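Local coordinates for protein nadph-flavin oxidoreductase (Vibrio harveyi, PDB 1BKJ) that catalyses the NADPH-dependent reduction of FMN to FMNH2, which it supplies to luciferase for bioluminescence, at residues A[168-173]-A[190-195]; A[18-23]-A[157-162]; A[13-18]-A[125-130]. One frame throughout, in Å; residues are numbered along the deposited sequence.

Contact 1 (A[168-173]-A[190-195]); sequences PRLPAH and QSYDQT. With FMN (flavin mononucleotide), chain D.
Residues 168-171 run in extended form past one side of helix 186-199, where Leu170 and Tyr192 face each other with CA atoms 6.5 Å apart and Pro168 lies beside Thr195 on the next turn. Tyr192 carries most of the contact. Its CG is anti to the backbone N (chi1 -176°), which sends the ring out from the helix to lie alongside the backbone of Pro168-Leu170. The hydroxyl at its end donates to Pro168 O over 2.8 Å, tilted from the carbonyl plane. A tyrosine suits the place because its ring is apolar along its length and polar only at the tip: CE1 rests 3.4 Å from Arg169 C, while the backbone N and CA of Leu170 lie over one face. Leu170 brings one methyl to the ring, CD2 at 3.7 Å from Tyr192 CD2. Further along, the ring of Pro168 slides past Thr195, CG meeting the methyl CG2 at 3.9 Å. The CB of Arg169 is directed away from the helix, and the chain beyond it bends at chi2 toward FMN. Its NH1 and NH2 both donate to phosphate oxygen O1P of FMN, each at 2.8 Å; the two bent bonds converge on this one oxygen, and with the bonds to Lys167 O and to Ala37 O of the second subunit they probably hold the group in its orientation. Gln44 of that subunit bonds both Leu170 N and Tyr192 OH. This is the phosphate end of an FMN site at a dimer interface, as in the nitroreductase family, with the helix backing the arginine-bearing segment.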
loop_
_atom_site.group_PDB
_atom_site.type_symbol
_atom_site.label_atom_id
_atom_site.label_comp_id
_atom_site.label_asym_id
_atom_site.label_seq_id
_atom_site.Cartn_x
_atom_site.Cartn_y
_atom_site.Cartn_z
ATOM N N PRO A 168 -11.804 -2.865 16.805
ATOM C CA PRO A 168 -12.847 -3.140 15.795
ATOM C C PRO A 168 -12.838 -2.125 14.646
ATOM O O PRO A 168 -12.421 -0.983 14.825
ATOM C CB PRO A 168 -14.148 -3.076 16.622
ATOM C CG PRO A 168 -13.803 -2.145 17.760
ATOM C CD PRO A 168 -12.401 -2.541 18.121
ATOM N N ARG A 169 -13.191 -2.585 13.451
ATOM C CA ARG A 169 -13.237 -1.724 12.262
ATOM C C ARG A 169 -14.670 -1.557 11.839
ATOM O O ARG A 169 -15.556 -2.231 12.378
ATOM C CB ARG A 169 -12.490 -2.371 11.083
ATOM C CG ARG A 169 -11.047 -1.944 10.907
ATOM C CD ARG A 169 -10.149 -2.557 11.941
ATOM N NE ARG A 169 -8.740 -2.438 11.581
ATOM C CZ ARG A 169 -7.746 -2.345 12.458
ATOM N NH1 ARG A 169 -7.989 -2.347 13.756
ATOM N NH2 ARG A 169 -6.500 -2.251 12.036
ATOM N N LEU A 170 -14.897 -0.660 10.875
ATOM C CA LEU A 170 -16.230 -0.431 10.311
ATOM C C LEU A 170 -16.703 -1.785 9.753
ATOM O O LEU A 170 -15.863 -2.613 9.373
ATOM C CB LEU A 170 -16.165 0.595 9.174
ATOM C CG LEU A 170 -16.133 2.081 9.522
ATOM C CD1 LEU A 170 -15.673 2.856 8.305
ATOM C CD2 LEU A 170 -17.490 2.559 9.992
ATOM N N PRO A 171 -18.020 -2.083 9.823
ATOM C CA PRO A 171 -18.465 -3.377 9.288
ATOM C C PRO A 171 -18.343 -3.487 7.765
ATOM O O PRO A 171 -18.292 -2.466 7.064
ATOM C CB PRO A 171 -19.899 -3.485 9.790
ATOM C CG PRO A 171 -20.307 -2.074 10.039
ATOM C CD PRO A 171 -19.096 -1.430 10.589
ATOM N N ALA A 172 -18.211 -4.727 7.284
ATOM C CA ALA A 172 -18.064 -5.037 5.866
ATOM C C ALA A 172 -19.162 -4.468 4.982
ATOM O O ALA A 172 -18.879 -4.074 3.864
ATOM C CB ALA A 172 -17.952 -6.535 5.665
ATOM N N HIS A 173 -20.392 -4.363 5.493
ATOM C CA HIS A 173 -21.488 -3.810 4.689
ATOM C C HIS A 173 -21.390 -2.284 4.430
ATOM O O HIS A 173 -22.134 -1.748 3.600
ATOM C CB HIS A 173 -22.866 -4.236 5.243
ATOM C CG HIS A 173 -23.218 -3.636 6.569
ATOM N ND1 HIS A 173 -23.089 -4.330 7.754
ATOM C CD2 HIS A 173 -23.722 -2.420 6.898
ATOM C CE1 HIS A 173 -23.498 -3.567 8.754
ATOM N NE2 HIS A 173 -23.883 -2.405 8.260
ATOM N N GLN A 190 -23.276 5.531 13.922
ATOM C CA GLN A 190 -23.698 5.672 15.328
ATOM C C GLN A 190 -23.477 4.373 16.114
ATOM O O GLN A 190 -23.078 4.414 17.280
ATOM C CB GLN A 190 -25.168 6.119 15.417
ATOM N N SER A 191 -23.670 3.235 15.441
ATOM C CA SER A 191 -23.468 1.905 16.019
ATOM C C SER A 191 -21.986 1.626 16.204
ATOM O O SER A 191 -21.591 1.020 17.197
ATOM C CB SER A 191 -24.065 0.832 15.127
ATOM O OG SER A 191 -25.454 1.048 14.970
ATOM N N TYR A 192 -21.179 2.083 15.240
ATOM C CA TYR A 192 -19.726 1.930 15.285
ATOM C C TYR A 192 -19.128 2.804 16.397
ATOM O O TYR A 192 -18.204 2.370 17.092
ATOM C CB TYR A 192 -19.078 2.248 13.925
ATOM C CG TYR A 192 -17.581 2.019 13.903
ATOM C CD1 TYR A 192 -17.028 0.773 14.273
ATOM C CD2 TYR A 192 -16.702 3.065 13.586
ATOM C CE1 TYR A 192 -15.617 0.590 14.340
ATOM C CE2 TYR A 192 -15.303 2.886 13.638
ATOM C CZ TYR A 192 -14.766 1.657 14.018
ATOM O OH TYR A 192 -13.394 1.517 14.101
ATOM N N ASP A 193 -19.671 4.013 16.562
ATOM C CA ASP A 193 -19.243 4.941 17.610
ATOM C C ASP A 193 -19.494 4.346 19.001
ATOM O O ASP A 193 -18.678 4.530 19.914
ATOM C CB ASP A 193 -19.990 6.275 17.502
ATOM C CG ASP A 193 -19.343 7.259 16.527
ATOM O OD1 ASP A 193 -18.191 7.047 16.084
ATOM O OD2 ASP A 193 -19.996 8.287 16.229
ATOM N N GLN A 194 -20.607 3.625 19.152
ATOM C CA GLN A 194 -20.961 2.987 20.427
ATOM C C GLN A 194 -20.039 1.773 20.684
ATOM O O GLN A 194 -19.667 1.502 21.831
ATOM C CB GLN A 194 -22.446 2.601 20.452
ATOM N N THR A 195 -19.606 1.116 19.604
ATOM C CA THR A 195 -18.701 -0.035 19.676
ATOM C C THR A 195 -17.296 0.456 20.091
ATOM O O THR A 195 -16.618 -0.192 20.903
ATOM C CB THR A 195 -18.642 -0.788 18.310
ATOM O OG1 THR A 195 -19.941 -1.311 17.994
ATOM C CG2 THR A 195 -17.639 -1.943 18.330
HETATM N N1 FMN D . 0.596 4.543 14.908
HETATM C C2 FMN D . 1.387 5.288 15.751
HETATM O O2 FMN D . 1.364 5.232 16.954
HETATM N N3 FMN D . 2.182 6.201 15.073
HETATM C C4 FMN D . 2.094 6.569 13.698
HETATM O O4 FMN D . 2.790 7.488 13.307
HETATM C C4A FMN D . 1.161 5.792 12.934
HETATM N N5 FMN D . 1.244 5.936 11.554
HETATM C C5A FMN D . 0.589 5.031 10.705
HETATM C C6 FMN D . 0.827 5.140 9.348
HETATM C C7 FMN D . 0.253 4.231 8.462
HETATM C C7M FMN D . 0.732 4.284 6.980
HETATM C C8 FMN D . -0.617 3.217 8.958
HETATM C C8M FMN D . -1.381 2.284 8.077
HETATM C C9 FMN D . -0.858 3.101 10.302
HETATM C C9A FMN D . -0.247 4.008 11.223
HETATM N N10 FMN D . -0.374 3.898 12.656
HETATM C C10 FMN D . 0.397 4.721 13.516
HETATM C "C1'" FMN D . -0.996 2.833 13.236
HETATM C "C2'" FMN D . -2.408 3.028 13.736
HETATM O "O2'" FMN D . -2.817 4.184 14.333
HETATM C "C3'" FMN D . -3.328 1.883 13.641
HETATM O "O3'" FMN D . -3.126 1.002 12.565
HETATM C "C4'" FMN D . -4.749 1.933 14.133
HETATM O "O4'" FMN D . -5.155 2.966 14.998
HETATM C "C5'" FMN D . -5.594 0.752 14.076
HETATM O "O5'" FMN D . -5.097 -0.027 15.206
HETATM P P FMN D . -4.319 -1.454 15.081
HETATM O O1P FMN D . -5.342 -2.360 14.594
HETATM O O2P FMN D . -3.808 -1.670 16.456
HETATM O O3P FMN D . -3.280 -1.350 14.029
#

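Contact 2 (A[18-23]-A[157-162]); sequences TAVPIT and LGHPDQ
His159 lies across the loop 18-23, and its side chain can be traced outward from the backbone. CB packs against the hydroxyl OG1 of Thr18, 3.6 Å away. With CG anti to the carbonyl carbon (chi1 -67°), the imidazole is carried over toward Val20 and Pro21. There CD2 comes edge-on to Val20 O at 3.4 Å and also touches the CB and CG1 of that valine. At the tip, NE2 reaches Pro21 O through a water, whose oxygen is 3.0 Å from NE2; a histidine suits this partly exposed spot because its edge offers a CH to Val20 and a nitrogen to the water. Behind the ring the backbones join: Thr18 N donates to His159 O over 3.0 Å, nearly straight at 161°, and a second water accepts a hydrogen bond from His159 N and donates to Thr18 O and Val20 O. Ile22 fills the inner end, its CD1 lying 3.8 Å from Gly158 N and against Leu157 CB, while Thr18 CG2 covers Asp161 CB at the outer end. The loop leading into helix 24-35 is thus fastened to the end of strand 149-158, whose Leu157 packs on helix 98-121 and whose Gly158 bonds to Gly125 of strand 125-129.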
loop_
_atom_site.group_PDB
_atom_site.type_symbol
_atom_site.label_atom_id
_atom_site.label_comp_id
_atom_site.label_asym_id
_atom_site.label_seq_id
_atom_site.Cartn_x
_atom_site.Cartn_y
_atom_site.Cartn_z
ATOM N N THR A 18 10.699 -4.846 24.228
ATOM C CA THR A 18 11.767 -5.228 25.154
ATOM C C THR A 18 13.094 -4.952 24.403
ATOM O O THR A 18 13.068 -4.592 23.219
ATOM C CB THR A 18 11.705 -6.720 25.583
ATOM O OG1 THR A 18 11.896 -7.562 24.446
ATOM C CG2 THR A 18 10.379 -7.056 26.245
ATOM N N ALA A 19 14.233 -5.126 25.080
ATOM C CA ALA A 19 15.559 -4.883 24.504
ATOM C C ALA A 19 16.150 -6.063 23.721
ATOM O O ALA A 19 17.273 -5.966 23.217
ATOM C CB ALA A 19 16.533 -4.434 25.604
ATOM N N VAL A 20 15.393 -7.157 23.602
ATOM C CA VAL A 20 15.850 -8.358 22.890
ATOM C C VAL A 20 15.937 -8.062 21.369
ATOM O O VAL A 20 14.963 -7.629 20.760
ATOM C CB VAL A 20 14.927 -9.580 23.178
ATOM C CG1 VAL A 20 15.486 -10.853 22.524
ATOM C CG2 VAL A 20 14.770 -9.794 24.679
ATOM N N PRO A 21 17.128 -8.238 20.761
ATOM C CA PRO A 21 17.231 -7.959 19.323
ATOM C C PRO A 21 16.590 -8.994 18.395
ATOM O O PRO A 21 16.212 -10.091 18.824
ATOM C CB PRO A 21 18.743 -7.846 19.105
ATOM C CG PRO A 21 19.321 -8.755 20.134
ATOM C CD PRO A 21 18.461 -8.497 21.347
ATOM N N ILE A 22 16.399 -8.589 17.144
ATOM C CA ILE A 22 15.855 -9.454 16.101
ATOM C C ILE A 22 17.126 -10.058 15.490
ATOM O O ILE A 22 18.133 -9.354 15.318
ATOM C CB ILE A 22 15.017 -8.606 15.069
ATOM C CG1 ILE A 22 13.678 -8.224 15.716
ATOM C CG2 ILE A 22 14.797 -9.354 13.728
ATOM C CD1 ILE A 22 12.875 -7.198 14.969
ATOM N N THR A 23 17.105 -11.369 15.251
ATOM C CA THR A 23 18.269 -12.052 14.680
ATOM C C THR A 23 18.475 -11.693 13.204
ATOM O O THR A 23 17.550 -11.213 12.546
ATOM C CB THR A 23 18.186 -13.598 14.820
ATOM O OG1 THR A 23 17.159 -14.118 13.966
ATOM C CG2 THR A 23 17.907 -14.009 16.263
ATOM N N LEU A 157 9.802 -2.498 14.597
ATOM C CA LEU A 157 9.700 -3.951 14.752
ATOM C C LEU A 157 10.469 -4.365 16.012
ATOM O O LEU A 157 11.478 -3.745 16.361
ATOM C CB LEU A 157 10.270 -4.709 13.528
ATOM C CG LEU A 157 9.622 -4.595 12.133
ATOM C CD1 LEU A 157 10.434 -5.359 11.101
ATOM C CD2 LEU A 157 8.165 -5.071 12.170
ATOM N N GLY A 158 9.966 -5.382 16.705
ATOM C CA GLY A 158 10.633 -5.877 17.900
ATOM C C GLY A 158 9.769 -6.831 18.696
ATOM O O GLY A 158 8.648 -7.150 18.302
ATOM N N HIS A 159 10.286 -7.275 19.833
ATOM C CA HIS A 159 9.547 -8.186 20.705
ATOM C C HIS A 159 8.601 -7.386 21.603
ATOM O O HIS A 159 9.038 -6.460 22.282
ATOM C CB HIS A 159 10.526 -9.041 21.490
ATOM C CG HIS A 159 11.283 -9.994 20.625
ATOM N ND1 HIS A 159 10.755 -11.197 20.212
ATOM C CD2 HIS A 159 12.526 -9.919 20.092
ATOM C CE1 HIS A 159 11.644 -11.829 19.469
ATOM N NE2 HIS A 159 12.725 -11.074 19.379
ATOM N N PRO A 160 7.292 -7.736 21.615
ATOM C CA PRO A 160 6.263 -7.050 22.410
ATOM C C PRO A 160 6.445 -6.986 23.918
ATOM O O PRO A 160 6.884 -7.964 24.529
ATOM C CB PRO A 160 4.995 -7.848 22.097
ATOM C CG PRO A 160 5.277 -8.488 20.806
ATOM C CD PRO A 160 6.694 -8.922 20.968
ATOM N N ASP A 161 6.123 -5.826 24.494
ATOM C CA ASP A 161 6.152 -5.635 25.939
ATOM C C ASP A 161 4.812 -5.036 26.371
ATOM O O ASP A 161 4.734 -4.249 27.320
ATOM C CB ASP A 161 7.329 -4.770 26.407
ATOM C CG ASP A 161 7.642 -4.954 27.900
ATOM O OD1 ASP A 161 7.305 -6.013 28.470
ATOM O OD2 ASP A 161 8.234 -4.044 28.501
ATOM N N GLN A 162 3.770 -5.390 25.619
ATOM C CA GLN A 162 2.383 -4.992 25.872
ATOM C C GLN A 162 1.496 -5.920 25.065
ATOM O O GLN A 162 1.937 -6.462 24.051
ATOM C CB GLN A 162 2.104 -3.512 25.524
ATOM C CG GLN A 162 2.274 -3.092 24.069
ATOM C CD GLN A 162 1.843 -1.648 23.803
ATOM O OE1 GLN A 162 1.642 -1.270 22.656
ATOM N NE2 GLN A 162 1.718 -0.838 24.856
HETATM O O HOH W 1 12.673 -6.178 20.773
HETATM O O HOH W 2 14.864 -12.785 18.043
#

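Contact 3 (A[13-18]-A[125-130]); sequences SIRKFT and GGVYIG. With FMN (flavin mononucleotide), chain D.
Ile14 and Gly126 make the one direct hydrogen bond between the segments, N to O over 3.1 Å and almost straight at 171°, although the donor stands above the carbonyl plane. The same oxygen receives a CA-H...O contact from Ser13, and a water links Ser13 OG to Tyr128 N. Van der Waals packing fills in around these bonds, some of it against carbonyl oxygens. Ile14 CG1 lies 3.9 Å from the CA of Gly125, where a glycine lets the isoleucine come down onto the strand backbone. Phe17 turns the edge of its ring to the strand, CE1 at 3.6 Å from Gly125 O. Val127 spreads its branches: CG1 presses on Ile14 O, a buried carbonyl without a hydrogen-bonding partner, and CG2 meets both Ser13 CB and FMN N1.

The cofactor is held mainly by hydrogen bonds. Ser13 uses its backbone N for FMN phosphate oxygen O2P (2.8 Å) and its OG for O3P (2.7 Å), a small residue gripping two oxygens at once. Arg15, extended from CG to NE, reaches the isoalloxazine, NE giving a 2.7 Å bond to O2 near the guanidinium plane and NH2 a weak one to N1; a positive charge here would probably stabilise negative charge on the reduced flavin. At the central ring Gly130 N donates to N5 over 3.0 Å. Tyr128 is the apolar exception, setting a ring face against the C8M methyl. Strand 125-129, outermost in the sheet within this chain, pairs with strand 149-158; Tyr128 also packs on helix 98-121, while helix 69-72 places Tyr69 against Arg15, Phe17 and Val127.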
loop_
_atom_site.group_PDB
_atom_site.type_symbol
_atom_site.label_atom_id
_atom_site.label_comp_id
_atom_site.label_asym_id
_atom_site.label_seq_id
_atom_site.Cartn_x
_atom_site.Cartn_y
_atom_site.Cartn_z
ATOM N N SER A 13 -1.360 -3.006 16.738
ATOM C CA SER A 13 -0.129 -2.224 16.735
ATOM C C SER A 13 0.506 -2.274 18.111
ATOM O O SER A 13 -0.192 -2.196 19.122
ATOM C CB SER A 13 -0.385 -0.783 16.334
ATOM O OG SER A 13 -0.787 -0.711 14.971
ATOM N N ILE A 14 1.806 -2.558 18.121
ATOM C CA ILE A 14 2.599 -2.664 19.335
ATOM C C ILE A 14 3.486 -1.426 19.433
ATOM O O ILE A 14 4.222 -1.085 18.492
ATOM C CB ILE A 14 3.454 -3.968 19.360
ATOM C CG1 ILE A 14 2.564 -5.219 19.261
ATOM C CG2 ILE A 14 4.347 -4.020 20.606
ATOM C CD1 ILE A 14 1.532 -5.401 20.371
ATOM N N ARG A 15 3.398 -0.759 20.583
ATOM C CA ARG A 15 4.120 0.471 20.842
ATOM C C ARG A 15 5.037 0.429 22.067
ATOM O O ARG A 15 5.442 1.475 22.577
ATOM C CB ARG A 15 3.115 1.627 20.937
ATOM C CG ARG A 15 2.394 1.943 19.621
ATOM C CD ARG A 15 1.323 3.000 19.807
ATOM N NE ARG A 15 0.542 3.222 18.585
ATOM C CZ ARG A 15 -0.618 2.632 18.309
ATOM N NH1 ARG A 15 -1.153 1.768 19.156
ATOM N NH2 ARG A 15 -1.260 2.915 17.190
ATOM N N LYS A 16 5.329 -0.781 22.554
ATOM C CA LYS A 16 6.245 -0.985 23.683
ATOM C C LYS A 16 7.008 -2.270 23.398
ATOM O O LYS A 16 6.410 -3.313 23.136
ATOM C CB LYS A 16 5.524 -1.067 25.033
ATOM C CG LYS A 16 6.423 -0.644 26.197
ATOM C CD LYS A 16 5.768 -0.861 27.548
ATOM C CE LYS A 16 6.787 -0.644 28.654
ATOM N NZ LYS A 16 6.309 -1.214 29.949
ATOM N N PHE A 17 8.338 -2.172 23.422
ATOM C CA PHE A 17 9.211 -3.301 23.109
ATOM C C PHE A 17 10.238 -3.592 24.180
ATOM O O PHE A 17 10.602 -2.703 24.953
ATOM C CB PHE A 17 9.981 -3.016 21.810
ATOM C CG PHE A 17 9.104 -2.702 20.633
ATOM C CD1 PHE A 17 8.484 -3.732 19.917
ATOM C CD2 PHE A 17 8.867 -1.368 20.251
ATOM C CE1 PHE A 17 7.632 -3.459 18.821
ATOM C CE2 PHE A 17 8.016 -1.067 19.154
ATOM C CZ PHE A 17 7.394 -2.124 18.434
ATOM N N THR A 18 10.699 -4.846 24.228
ATOM C CA THR A 18 11.767 -5.228 25.154
ATOM C C THR A 18 13.094 -4.952 24.403
ATOM O O THR A 18 13.068 -4.592 23.219
ATOM C CB THR A 18 11.705 -6.720 25.583
ATOM O OG1 THR A 18 11.896 -7.562 24.446
ATOM C CG2 THR A 18 10.379 -7.056 26.245
ATOM N N GLY A 125 6.327 -7.879 17.083
ATOM C CA GLY A 125 5.285 -6.875 17.046
ATOM C C GLY A 125 5.762 -5.714 16.207
ATOM O O GLY A 125 6.954 -5.591 15.942
ATOM N N GLY A 126 4.831 -4.849 15.822
ATOM C CA GLY A 126 5.184 -3.695 15.019
ATOM C C GLY A 126 4.127 -2.616 14.899
ATOM O O GLY A 126 2.985 -2.803 15.317
ATOM N N VAL A 127 4.538 -1.475 14.344
ATOM C CA VAL A 127 3.655 -0.340 14.144
ATOM C C VAL A 127 4.213 0.523 13.028
ATOM O O VAL A 127 5.417 0.749 12.953
ATOM C CB VAL A 127 3.449 0.504 15.476
ATOM C CG1 VAL A 127 4.748 1.132 15.970
ATOM C CG2 VAL A 127 2.360 1.577 15.303
ATOM N N TYR A 128 3.328 0.984 12.151
ATOM C CA TYR A 128 3.725 1.879 11.061
ATOM C C TYR A 128 3.906 3.267 11.676
ATOM O O TYR A 128 3.267 3.573 12.686
ATOM C CB TYR A 128 2.631 1.988 10.019
ATOM C CG TYR A 128 2.442 0.834 9.085
ATOM C CD1 TYR A 128 1.644 -0.259 9.446
ATOM C CD2 TYR A 128 3.031 0.843 7.806
ATOM C CE1 TYR A 128 1.425 -1.332 8.554
ATOM C CE2 TYR A 128 2.822 -0.225 6.904
ATOM C CZ TYR A 128 2.017 -1.307 7.294
ATOM O OH TYR A 128 1.802 -2.354 6.457
ATOM N N ILE A 129 4.800 4.081 11.109
ATOM C CA ILE A 129 5.063 5.436 11.608
ATOM C C ILE A 129 4.929 6.453 10.460
ATOM O O ILE A 129 5.900 6.729 9.741
ATOM C CB ILE A 129 6.487 5.559 12.306
ATOM C CG1 ILE A 129 6.669 4.515 13.435
ATOM C CG2 ILE A 129 6.726 6.989 12.853
ATOM C CD1 ILE A 129 5.737 4.648 14.624
ATOM N N GLY A 130 3.720 6.992 10.297
ATOM C CA GLY A 130 3.465 7.985 9.266
ATOM C C GLY A 130 3.780 9.389 9.749
ATOM O O GLY A 130 3.815 10.331 8.950
HETATM N N1 FMN D . 0.596 4.543 14.908
HETATM C C2 FMN D . 1.387 5.288 15.751
HETATM O O2 FMN D . 1.364 5.232 16.954
HETATM N N3 FMN D . 2.182 6.201 15.073
HETATM C C4 FMN D . 2.094 6.569 13.698
HETATM O O4 FMN D . 2.790 7.488 13.307
HETATM C C4A FMN D . 1.161 5.792 12.934
HETATM N N5 FMN D . 1.244 5.936 11.554
HETATM C C5A FMN D . 0.589 5.031 10.705
HETATM C C6 FMN D . 0.827 5.140 9.348
HETATM C C7 FMN D . 0.253 4.231 8.462
HETATM C C7M FMN D . 0.732 4.284 6.980
HETATM C C8 FMN D . -0.617 3.217 8.958
HETATM C C8M FMN D . -1.381 2.284 8.077
HETATM C C9 FMN D . -0.858 3.101 10.302
HETATM C C9A FMN D . -0.247 4.008 11.223
HETATM N N10 FMN D . -0.374 3.898 12.656
HETATM C C10 FMN D . 0.397 4.721 13.516
HETATM C "C1'" FMN D . -0.996 2.833 13.236
HETATM C "C2'" FMN D . -2.408 3.028 13.736
HETATM O "O2'" FMN D . -2.817 4.184 14.333
HETATM C "C3'" FMN D . -3.328 1.883 13.641
HETATM O "O3'" FMN D . -3.126 1.002 12.565
HETATM C "C4'" FMN D . -4.749 1.933 14.133
HETATM O "O4'" FMN D . -5.155 2.966 14.998
HETATM C "C5'" FMN D . -5.594 0.752 14.076
HETATM O "O5'" FMN D . -5.097 -0.027 15.206
HETATM P P FMN D . -4.319 -1.454 15.081
HETATM O O1P FMN D . -5.342 -2.360 14.594
HETATM O O2P FMN D . -3.808 -1.670 16.456
HETATM O O3P FMN D . -3.280 -1.350 14.029
HETATM O O HOH W 3 0.517 -0.393 12.477
#

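Contacts 2 and 3 are neighbours and share Thr18: both tie the loop between helices 3-9 and 24-35 to adjacent strands of the same sheet, and they touch where Gln162 bonds Arg15 N. Contact 3 is the buried one, where glycines and apolar side chains pack between the segments and Ser13, Arg15 and Gly130 bond FMN; contact 2 is partly exposed and relies more on waters and a histidine edge. Contact 1, partly buried, stands apart, its centre about 24 Å from that of contact 3, and joins a loop to a helix beside the second subunit. Contacts 1 and 3 nevertheless meet at FMN, sharing its phosphate, while contact 3 alone reaches the flavin ring.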